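Local structure of GP37 (Pseudomonas phage phikz, 5FT0) at residues H23-E28 against L83-N88; D182-K187 against E221-T226; T55-K60 against R71-S76. The protein inhibits RNA degradation in the infected bacterium, probably by binding RNase E of the host RNA degradosome. One frame throughout, in Å; residues are numbered along the deposited sequence.

Overall arrangement
Contact 2 is the buried one; contacts 1 and 3 lie at the surface. Contact 2 packs helix 158-187 on strand 220-232 of the seven-stranded sheet and is largely apolar, with one backbone carbonyl at a ring edge. Contact 1 borders it: L83 and V86 touch Y183, and L83 also reaches F184 and F225. Contact 1 joins a loop to the turn before helix 87-98, with a tyrosine ring and a bridging water. Contact 3 joins edge strand 55-59 of the smaller sheet to helix 67-82 through stacked aromatic rings. It meets contact 2 where S76 packs on E222. Contacts 1 and 3 do not touch, although helices 67-82 and 87-98 follow each other in the chain.

Contact 1: residues H23-E28 against L83-N88; sequences HPHKLE and LKYVDN
The H25 and Y85 side chains lie side by side and point the same way. At the edge of the imidazole, near its plane, sits Y85 OH, 3.9 Å from H25 CD2. The phenol ring meets the backbone of 23-28 obliquely. Its CD2 is 3.9 Å from H25 N, and its CE2 packs on H25 CB. Further back, Y85 CB touches H23 O at 3.4 Å. Y85 CG is anti to its own carbonyl carbon (chi1 -53°), which lays the ring along the loop from H23 to H25. The imidazole is fixed by its own segment: H25 ND1 donates to K26 O at 2.8 Å, on a lone pair in the carbonyl plane. This bond probably limits rotation of the ring, with CD2 on the side of the phenol oxygen.

The polar link across the contact runs through one water. The water accepts from H23 N at 3.0 Å and donates to Y85 O at 2.6 Å. It also donates to D87 OD1 at 3.2 Å, so it bridges both backbones and a carboxylate. The other carboxylate oxygen, D87 OD2, bonds to H22 ND1. H25 N is held by N82 OD1. These bonds add further ties between the same two regions.

The contact lies at the surface. It joins the loop between helix 8-15 and strand 30-37 to the link between helices 67-82 and 87-98. V86 N bonds to L83 O at 3.1 Å, with K84 and Y85 at the corners. This is a type I beta turn, and it leads into V86, the N-cap residue of helix 87-98.

Contact 2: residues D182-K187 against E221-T226; sequences DYFANK and EEVLFT
F184 has an unusual chi1 of -92°, well away from the staggered value, and it carries its ring from helix 158-187 to strand 220-232. F225 answers from the strand with CG anti to its backbone N (chi1 -159°). Its CB faces the helix while its ring swings away, so the CB methylene does the touching. F184 CZ lies 3.6 Å from F225 CB, and F184 CE1 lies 3.9 Å from the same atom. The two side chains cross at about a right angle, and F225 CB approaches the F184 ring obliquely.

V223 also meets the end of the F184 ring. Its carbonyl O is at the ring edge, near the plane, 3.7 Å from F184 CE2. Its CG1 is 4.3 Å from F184 CZ. V223 and F225 are two apart on the strand, and both direct CB at the helix. The far end of the F184 ring touches both residues.

All three residues are buried. F213 on the adjacent strand meets the F184 ring, Y180 meets the F225 ring, and L83 packs on both phenylalanines. The F184 side chain is about 8 Å from the bound arginine, which E222 touches. The arrangement is that of a long helix packed on one face of an antiparallel beta sheet, a largely apolar helix-on-sheet interface.

Contact 3: residues T55-K60 against R71-S76; sequences THYTFK and REYVLS
The ring of Y73 is engaged in two different ways by two aromatic residues of one strand. F59 stacks on its face, and Y57 takes its edge. The three form an aromatic cluster between strand 55-59, an outer strand of a four-stranded antiparallel sheet, and helix 67-82. The segment axes approach to 10.6 Å, a gap that the rings bridge.

The F59 and Y73 rings form an offset stack, with centroids 4.3 Å apart and planes at 25°. The side chains slide past each other in opposite directions. F59 CG sits between its backbone N and carbonyl carbon (chi1 69°), the crowded position. This turns the ring back over Y73, so that F59 CD1 lies above the middle of the phenol ring. F59 CB shares that face in a CH-pi contact and comes to 3.5 Å from Y73 CE1.

The Y57 pair is an offset edge-to-face arrangement. The edge of Y73 is directed at the face of Y57, with planes at 77° and centroids 5.9 Å apart. Y57 CB lies near the plane of the Y73 ring, 3.6 Å from Y73 CE2. The Y73 ring is thus limited on one face and at one edge by the strand.

The Y73 hydroxyl has polar partners. R77 NH1, one turn along the helix, hydrogen-bonds to it. A water lies 2.7 Å from Y73 OH and donates to T58 O at 3.2 Å, linking helix side chain to strand backbone. Y57 and F59 both direct CB at the helix, whereas T58 between them faces away and contributes its carbonyl. On the helix itself, S76 OG donates to Y73 O at 2.6 Å.

Contact 1: residues H23-E28 against L83-N88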
loop_
_atom_site.group_PDB
_atom_site.type_symbol
_atom_site.label_atom_id
_atom_site.label_comp_id
_atom_site.label_asym_id
_atom_site.label_seq_id
_atom_site.Cartn_x
_atom_site.Cartn_y
_atom_site.Cartn_z
ATOM N N HIS A 23 10.115 26.300 6.005
ATOM C CA HIS A 23 10.236 24.940 6.526
ATOM C C HIS A 23 10.138 23.959 5.368
ATOM O O HIS A 23 9.125 23.272 5.196
ATOM C CB HIS A 23 9.170 24.673 7.587
ATOM C CG HIS A 23 9.128 25.717 8.659
ATOM N ND1 HIS A 23 10.130 25.861 9.595
ATOM C CD2 HIS A 23 8.220 26.684 8.927
ATOM C CE1 HIS A 23 9.834 26.866 10.401
ATOM N NE2 HIS A 23 8.679 27.380 10.018
ATOM N N PRO A 24 11.182 23.870 4.550
ATOM C CA PRO A 24 11.160 22.926 3.433
ATOM C C PRO A 24 11.219 21.491 3.930
ATOM O O PRO A 24 11.515 21.214 5.093
ATOM C CB PRO A 24 12.417 23.288 2.638
ATOM C CG PRO A 24 13.341 23.847 3.660
ATOM C CD PRO A 24 12.470 24.579 4.648
ATOM N N HIS A 25 10.922 20.572 3.015
ATOM C CA HIS A 25 11.128 19.151 3.262
ATOM C C HIS A 25 12.591 18.894 3.604
ATOM O O HIS A 25 13.463 19.696 3.251
ATOM C CB HIS A 25 10.711 18.342 2.031
ATOM C CG HIS A 25 10.619 16.868 2.271
ATOM N ND1 HIS A 25 11.695 16.020 2.112
ATOM C CD2 HIS A 25 9.577 16.088 2.644
ATOM C CE1 HIS A 25 11.321 14.783 2.386
ATOM N NE2 HIS A 25 10.041 14.796 2.710
ATOM N N LYS A 26 12.869 17.794 4.299
ATOM C CA LYS A 26 14.246 17.367 4.508
ATOM C C LYS A 26 14.965 17.271 3.169
ATOM O O LYS A 26 14.445 16.685 2.216
ATOM C CB LYS A 26 14.270 16.014 5.221
ATOM C CG LYS A 26 15.662 15.465 5.453
ATOM C CD LYS A 26 16.407 16.322 6.457
ATOM C CE LYS A 26 17.791 15.774 6.721
ATOM N NZ LYS A 26 18.509 16.593 7.735
ATOM N N LEU A 27 16.155 17.863 3.094
ATOM C CA LEU A 27 16.929 17.918 1.858
ATOM C C LEU A 27 18.231 17.146 2.022
ATOM O O LEU A 27 18.991 17.392 2.965
ATOM C CB LEU A 27 17.228 19.366 1.455
ATOM C CG LEU A 27 16.039 20.300 1.229
ATOM C CD1 LEU A 27 16.527 21.694 0.873
ATOM C CD2 LEU A 27 15.119 19.758 0.143
ATOM N N GLU A 28 18.483 16.218 1.105
ATOM C CA GLU A 28 19.715 15.447 1.079
ATOM C C GLU A 28 20.302 15.482 -0.324
ATOM O O GLU A 28 19.610 15.796 -1.298
ATOM C CB GLU A 28 19.482 13.990 1.502
ATOM C CG GLU A 28 18.992 13.813 2.925
ATOM C CD GLU A 28 18.749 12.358 3.271
ATOM O OE1 GLU A 28 18.200 11.628 2.418
ATOM O OE2 GLU A 28 19.109 11.945 4.392
ATOM N N LEU A 83 6.350 23.851 -2.633
ATOM C CA LEU A 83 5.326 24.889 -2.578
ATOM C C LEU A 83 4.285 24.586 -1.510
ATOM O O LEU A 83 3.714 25.512 -0.925
ATOM C CB LEU A 83 4.646 25.036 -3.940
ATOM C CG LEU A 83 5.513 25.574 -5.074
ATOM C CD1 LEU A 83 4.736 25.575 -6.388
ATOM C CD2 LEU A 83 6.018 26.969 -4.734
ATOM N N LYS A 84 4.030 23.301 -1.248
ATOM C CA LYS A 84 3.080 22.903 -0.217
ATOM C C LYS A 84 3.447 23.449 1.154
ATOM O O LYS A 84 2.565 23.597 2.005
ATOM C CB LYS A 84 2.996 21.377 -0.141
ATOM C CG LYS A 84 2.074 20.746 -1.161
ATOM C CD LYS A 84 2.282 19.242 -1.200
ATOM C CE LYS A 84 3.622 18.904 -1.831
ATOM N NZ LYS A 84 4.074 17.527 -1.498
ATOM N N TYR A 85 4.723 23.745 1.388
ATOM C CA TYR A 85 5.193 24.196 2.688
ATOM C C TYR A 85 5.347 25.707 2.777
ATOM O O TYR A 85 5.744 26.214 3.831
ATOM C CB TYR A 85 6.515 23.503 3.027
ATOM C CG TYR A 85 6.420 21.998 2.913
ATOM C CD1 TYR A 85 5.531 21.280 3.703
ATOM C CD2 TYR A 85 7.204 21.297 2.005
ATOM C CE1 TYR A 85 5.430 19.904 3.600
ATOM C CE2 TYR A 85 7.110 19.920 1.895
ATOM C CZ TYR A 85 6.222 19.230 2.696
ATOM O OH TYR A 85 6.125 17.862 2.593
ATOM N N VAL A 86 5.045 26.435 1.701
ATOM C CA VAL A 86 4.966 27.887 1.779
ATOM C C VAL A 86 3.878 28.264 2.771
ATOM O O VAL A 86 2.765 27.724 2.723
ATOM C CB VAL A 86 4.701 28.480 0.386
ATOM C CG1 VAL A 86 4.322 29.946 0.486
ATOM C CG2 VAL A 86 5.930 28.310 -0.503
ATOM N N ASP A 87 4.202 29.194 3.679
ATOM C CA ASP A 87 3.329 29.567 4.791
ATOM C C ASP A 87 1.859 29.675 4.397
ATOM O O ASP A 87 1.013 28.921 4.892
ATOM C CB ASP A 87 3.799 30.894 5.397
ATOM C CG ASP A 87 5.082 30.758 6.189
ATOM O OD1 ASP A 87 5.407 29.633 6.619
ATOM O OD2 ASP A 87 5.766 31.785 6.388
ATOM N N ASN A 88 1.542 30.607 3.496
ATOM C CA ASN A 88 0.146 30.860 3.153
ATOM C C ASN A 88 -0.496 29.701 2.401
ATOM O O ASN A 88 -1.719 29.542 2.464
ATOM C CB ASN A 88 0.031 32.146 2.334
ATOM C CG ASN A 88 0.328 33.387 3.157
ATOM O OD1 ASN A 88 0.208 33.372 4.381
ATOM N ND2 ASN A 88 0.709 34.470 2.489
HETATM O O HOH W 1 7.481 27.605 5.251
#

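Contact 2: residues D182-K187 against E221-T226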
loop_
_atom_site.group_PDB
_atom_site.type_symbol
_atom_site.label_atom_id
_atom_site.label_comp_id
_atom_site.label_asym_id
_atom_site.label_seq_id
_atom_site.Cartn_x
_atom_site.Cartn_y
_atom_site.Cartn_z
ATOM N N ASP A 182 -3.146 33.104 -6.463
ATOM C CA ASP A 182 -2.463 34.356 -6.155
ATOM C C ASP A 182 -0.957 34.152 -6.052
ATOM O O ASP A 182 -0.177 34.968 -6.556
ATOM C CB ASP A 182 -3.015 34.954 -4.861
ATOM C CG ASP A 182 -4.431 35.465 -5.016
ATOM O OD1 ASP A 182 -4.865 35.680 -6.169
ATOM O OD2 ASP A 182 -5.107 35.661 -3.985
ATOM N N TYR A 183 -0.528 33.067 -5.401
ATOM C CA TYR A 183 0.904 32.833 -5.231
ATOM C C TYR A 183 1.609 32.732 -6.578
ATOM O O TYR A 183 2.660 33.345 -6.787
ATOM C CB TYR A 183 1.151 31.572 -4.406
ATOM C CG TYR A 183 2.602 31.419 -4.020
ATOM C CD1 TYR A 183 3.091 31.985 -2.852
ATOM C CD2 TYR A 183 3.491 30.728 -4.836
ATOM C CE1 TYR A 183 4.420 31.860 -2.497
ATOM C CE2 TYR A 183 4.826 30.599 -4.490
ATOM C CZ TYR A 183 5.284 31.167 -3.319
ATOM O OH TYR A 183 6.610 31.048 -2.967
ATOM N N PHE A 184 1.048 31.957 -7.506
ATOM C CA PHE A 184 1.685 31.819 -8.812
ATOM C C PHE A 184 1.663 33.133 -9.582
ATOM O O PHE A 184 2.650 33.491 -10.235
ATOM C CB PHE A 184 1.008 30.706 -9.614
ATOM C CG PHE A 184 1.662 29.364 -9.445
ATOM C CD1 PHE A 184 1.363 28.558 -8.356
ATOM C CD2 PHE A 184 2.588 28.913 -10.373
ATOM C CE1 PHE A 184 1.973 27.323 -8.199
ATOM C CE2 PHE A 184 3.205 27.681 -10.222
ATOM C CZ PHE A 184 2.895 26.884 -9.134
ATOM N N ALA A 185 0.558 33.876 -9.501
ATOM C CA ALA A 185 0.441 35.109 -10.274
ATOM C C ALA A 185 1.319 36.218 -9.707
ATOM O O ALA A 185 1.859 37.034 -10.465
ATOM C CB ALA A 185 -1.018 35.557 -10.328
ATOM N N ASN A 186 1.482 36.265 -8.384
ATOM C CA ASN A 186 2.192 37.363 -7.737
ATOM C C ASN A 186 3.610 37.014 -7.312
ATOM O O ASN A 186 4.462 37.907 -7.261
ATOM C CB ASN A 186 1.415 37.843 -6.505
ATOM C CG ASN A 186 -0.003 38.264 -6.838
ATOM O OD1 ASN A 186 -0.261 38.832 -7.898
ATOM N ND2 ASN A 186 -0.935 37.979 -5.931
ATOM N N LYS A 187 3.892 35.747 -7.005
ATOM C CA LYS A 187 5.193 35.349 -6.484
ATOM C C LYS A 187 6.027 34.547 -7.469
ATOM O O LYS A 187 7.236 34.412 -7.258
ATOM C CB LYS A 187 5.026 34.532 -5.195
ATOM C CG LYS A 187 4.078 35.155 -4.190
ATOM C CD LYS A 187 4.659 36.436 -3.644
ATOM C CE LYS A 187 3.891 36.917 -2.423
ATOM N NZ LYS A 187 4.624 38.006 -1.718
ATOM N N GLU A 221 13.287 26.498 -16.078
ATOM C CA GLU A 221 12.450 27.021 -17.150
ATOM C C GLU A 221 11.042 27.312 -16.652
ATOM O O GLU A 221 10.429 28.311 -17.052
ATOM C CB GLU A 221 12.407 26.036 -18.319
ATOM C CG GLU A 221 13.736 25.865 -19.035
ATOM C CD GLU A 221 13.579 25.311 -20.439
ATOM O OE1 GLU A 221 12.495 24.774 -20.759
ATOM O OE2 GLU A 221 14.543 25.417 -21.226
ATOM N N GLU A 222 10.521 26.469 -15.763
ATOM C CA GLU A 222 9.117 26.547 -15.395
ATOM C C GLU A 222 8.871 25.745 -14.125
ATOM O O GLU A 222 9.495 24.703 -13.911
ATOM C CB GLU A 222 8.249 26.014 -16.535
ATOM C CG GLU A 222 6.798 26.402 -16.482
ATOM C CD GLU A 222 6.059 25.932 -17.716
ATOM O OE1 GLU A 222 6.410 24.853 -18.241
ATOM O OE2 GLU A 222 5.144 26.646 -18.168
ATOM N N VAL A 223 7.961 26.237 -13.288
ATOM C CA VAL A 223 7.437 25.484 -12.156
ATOM C C VAL A 223 5.987 25.138 -12.461
ATOM O O VAL A 223 5.191 26.023 -12.800
ATOM C CB VAL A 223 7.549 26.274 -10.841
ATOM C CG1 VAL A 223 6.943 25.475 -9.700
ATOM C CG2 VAL A 223 9.005 26.607 -10.552
ATOM N N LEU A 224 5.648 23.858 -12.346
ATOM C CA LEU A 224 4.307 23.366 -12.627
ATOM C C LEU A 224 3.679 22.837 -11.347
ATOM O O LEU A 224 4.361 22.229 -10.518
ATOM C CB LEU A 224 4.331 22.255 -13.686
ATOM C CG LEU A 224 4.971 22.584 -15.038
ATOM C CD1 LEU A 224 4.952 21.360 -15.941
ATOM C CD2 LEU A 224 4.268 23.756 -15.701
ATOM N N PHE A 225 2.375 23.059 -11.197
ATOM C CA PHE A 225 1.638 22.549 -10.051
ATOM C C PHE A 225 0.176 22.396 -10.440
ATOM O O PHE A 225 -0.403 23.288 -11.067
ATOM C CB PHE A 225 1.767 23.474 -8.832
ATOM C CG PHE A 225 1.462 22.798 -7.520
ATOM C CD1 PHE A 225 0.155 22.530 -7.143
ATOM C CD2 PHE A 225 2.486 22.437 -6.662
ATOM C CE1 PHE A 225 -0.121 21.908 -5.937
ATOM C CE2 PHE A 225 2.217 21.818 -5.453
ATOM C CZ PHE A 225 0.913 21.553 -5.093
ATOM N N THR A 226 -0.412 21.263 -10.069
ATOM C CA THR A 226 -1.819 20.993 -10.326
ATOM C C THR A 226 -2.495 20.565 -9.032
ATOM O O THR A 226 -1.911 19.833 -8.227
ATOM C CB THR A 226 -1.998 19.903 -11.404
ATOM O OG1 THR A 226 -1.503 20.382 -12.662
ATOM C CG2 THR A 226 -3.465 19.528 -11.563
#

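Contact 3: residues T55-K60 against R71-S76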
loop_
_atom_site.group_PDB
_atom_site.type_symbol
_atom_site.label_atom_id
_atom_site.label_comp_id
_atom_site.label_asym_id
_atom_site.label_seq_id
_atom_site.Cartn_x
_atom_site.Cartn_y
_atom_site.Cartn_z
ATOM N N THR A 55 12.982 8.098 -6.225
ATOM C CA THR A 55 11.923 8.745 -6.997
ATOM C C THR A 55 12.225 8.650 -8.490
ATOM O O THR A 55 13.385 8.554 -8.903
ATOM C CB THR A 55 11.746 10.221 -6.613
ATOM O OG1 THR A 55 12.955 10.943 -6.883
ATOM C CG2 THR A 55 11.390 10.368 -5.146
ATOM N N HIS A 56 11.167 8.693 -9.301
ATOM C CA HIS A 56 11.288 8.523 -10.744
ATOM C C HIS A 56 10.454 9.568 -11.473
ATOM O O HIS A 56 9.374 9.948 -11.010
ATOM C CB HIS A 56 10.844 7.116 -11.177
ATOM C CG HIS A 56 11.440 6.013 -10.357
ATOM N ND1 HIS A 56 10.924 5.633 -9.136
ATOM C CD2 HIS A 56 12.506 5.208 -10.581
ATOM C CE1 HIS A 56 11.648 4.644 -8.642
ATOM N NE2 HIS A 56 12.614 4.367 -9.500
ATOM N N TYR A 57 10.957 10.020 -12.622
ATOM C CA TYR A 57 10.244 10.977 -13.457
ATOM C C TYR A 57 10.398 10.596 -14.923
ATOM O O TYR A 57 11.343 9.906 -15.313
ATOM C CB TYR A 57 10.753 12.413 -13.267
ATOM C CG TYR A 57 10.851 12.889 -11.838
ATOM C CD1 TYR A 57 9.712 13.193 -11.104
ATOM C CD2 TYR A 57 12.088 13.073 -11.234
ATOM C CE1 TYR A 57 9.802 13.645 -9.797
ATOM C CE2 TYR A 57 12.189 13.527 -9.930
ATOM C CZ TYR A 57 11.044 13.811 -9.216
ATOM O OH TYR A 57 11.144 14.263 -7.921
ATOM N N THR A 58 9.461 11.078 -15.739
ATOM C CA THR A 58 9.546 10.976 -17.190
ATOM C C THR A 58 9.104 12.300 -17.792
ATOM O O THR A 58 8.035 12.811 -17.444
ATOM C CB THR A 58 8.677 9.833 -17.734
ATOM O OG1 THR A 58 9.156 8.583 -17.225
ATOM C CG2 THR A 58 8.718 9.802 -19.261
ATOM N N PHE A 59 9.924 12.860 -18.679
ATOM C CA PHE A 59 9.567 14.095 -19.362
ATOM C C PHE A 59 9.985 14.005 -20.824
ATOM O O PHE A 59 10.793 13.157 -21.211
ATOM C CB PHE A 59 10.194 15.326 -18.682
ATOM C CG PHE A 59 11.692 15.423 -18.829
ATOM C CD1 PHE A 59 12.535 14.827 -17.904
ATOM C CD2 PHE A 59 12.255 16.138 -19.875
ATOM C CE1 PHE A 59 13.912 14.928 -18.031
ATOM C CE2 PHE A 59 13.629 16.241 -20.009
ATOM C CZ PHE A 59 14.458 15.637 -19.083
ATOM N N LYS A 60 9.413 14.896 -21.635
ATOM C CA LYS A 60 9.689 14.942 -23.063
ATOM C C LYS A 60 10.674 16.068 -23.338
ATOM O O LYS A 60 10.303 17.244 -23.205
ATOM C CB LYS A 60 8.399 15.162 -23.852
ATOM C CG LYS A 60 7.262 14.208 -23.499
ATOM C CD LYS A 60 7.535 12.776 -23.925
ATOM C CE LYS A 60 7.678 12.649 -25.436
ATOM N NZ LYS A 60 6.490 13.125 -26.194
ATOM N N ARG A 71 19.289 18.163 -14.689
ATOM C CA ARG A 71 19.462 18.850 -13.413
ATOM C C ARG A 71 18.401 19.926 -13.227
ATOM O O ARG A 71 17.815 20.059 -12.145
ATOM C CB ARG A 71 20.862 19.457 -13.324
ATOM C CG ARG A 71 21.129 20.192 -12.019
ATOM C CD ARG A 71 22.493 20.868 -12.031
ATOM N NE ARG A 71 23.576 19.912 -12.237
ATOM C CZ ARG A 71 24.258 19.332 -11.255
ATOM N NH1 ARG A 71 23.973 19.613 -9.989
ATOM N NH2 ARG A 71 25.229 18.476 -11.539
ATOM N N GLU A 72 18.141 20.708 -14.275
ATOM C CA GLU A 72 17.106 21.732 -14.198
ATOM C C GLU A 72 15.737 21.107 -13.972
ATOM O O GLU A 72 14.946 21.597 -13.158
ATOM C CB GLU A 72 17.100 22.578 -15.470
ATOM C CG GLU A 72 17.601 23.994 -15.283
ATOM C CD GLU A 72 17.225 24.896 -16.444
ATOM O OE1 GLU A 72 17.031 24.382 -17.566
ATOM O OE2 GLU A 72 17.114 26.121 -16.231
ATOM N N TYR A 73 15.438 20.021 -14.691
ATOM C CA TYR A 73 14.132 19.384 -14.550
ATOM C C TYR A 73 13.912 18.890 -13.126
ATOM O O TYR A 73 12.850 19.116 -12.536
ATOM C CB TYR A 73 13.984 18.227 -15.539
ATOM C CG TYR A 73 12.660 17.518 -15.387
ATOM C CD1 TYR A 73 11.509 18.032 -15.964
ATOM C CD2 TYR A 73 12.553 16.354 -14.636
ATOM C CE1 TYR A 73 10.291 17.402 -15.810
ATOM C CE2 TYR A 73 11.337 15.715 -14.477
ATOM C CZ TYR A 73 10.211 16.244 -15.068
ATOM O OH TYR A 73 8.999 15.615 -14.916
ATOM N N VAL A 74 14.907 18.205 -12.559
ATOM C CA VAL A 74 14.762 17.662 -11.212
ATOM C C VAL A 74 14.587 18.788 -10.200
ATOM O O VAL A 74 13.787 18.678 -9.263
ATOM C CB VAL A 74 15.964 16.763 -10.862
ATOM C CG1 VAL A 74 15.871 16.294 -9.416
ATOM C CG2 VAL A 74 16.024 15.568 -11.800
ATOM N N LEU A 75 15.322 19.889 -10.375
ATOM C CA LEU A 75 15.143 21.042 -9.500
ATOM C C LEU A 75 13.717 21.576 -9.574
ATOM O O LEU A 75 13.126 21.931 -8.548
ATOM C CB LEU A 75 16.145 22.141 -9.855
ATOM C CG LEU A 75 17.574 21.971 -9.342
ATOM C CD1 LEU A 75 18.454 23.126 -9.803
ATOM C CD2 LEU A 75 17.575 21.875 -7.823
ATOM N N SER A 76 13.142 21.625 -10.781
ATOM C CA SER A 76 11.781 22.135 -10.922
ATOM C C SER A 76 10.770 21.243 -10.215
ATOM O O SER A 76 9.739 21.734 -9.738
ATOM C CB SER A 76 11.420 22.280 -12.403
ATOM O OG SER A 76 11.132 21.021 -12.985
HETATM O O HOH W 2 7.091 15.796 -16.848
#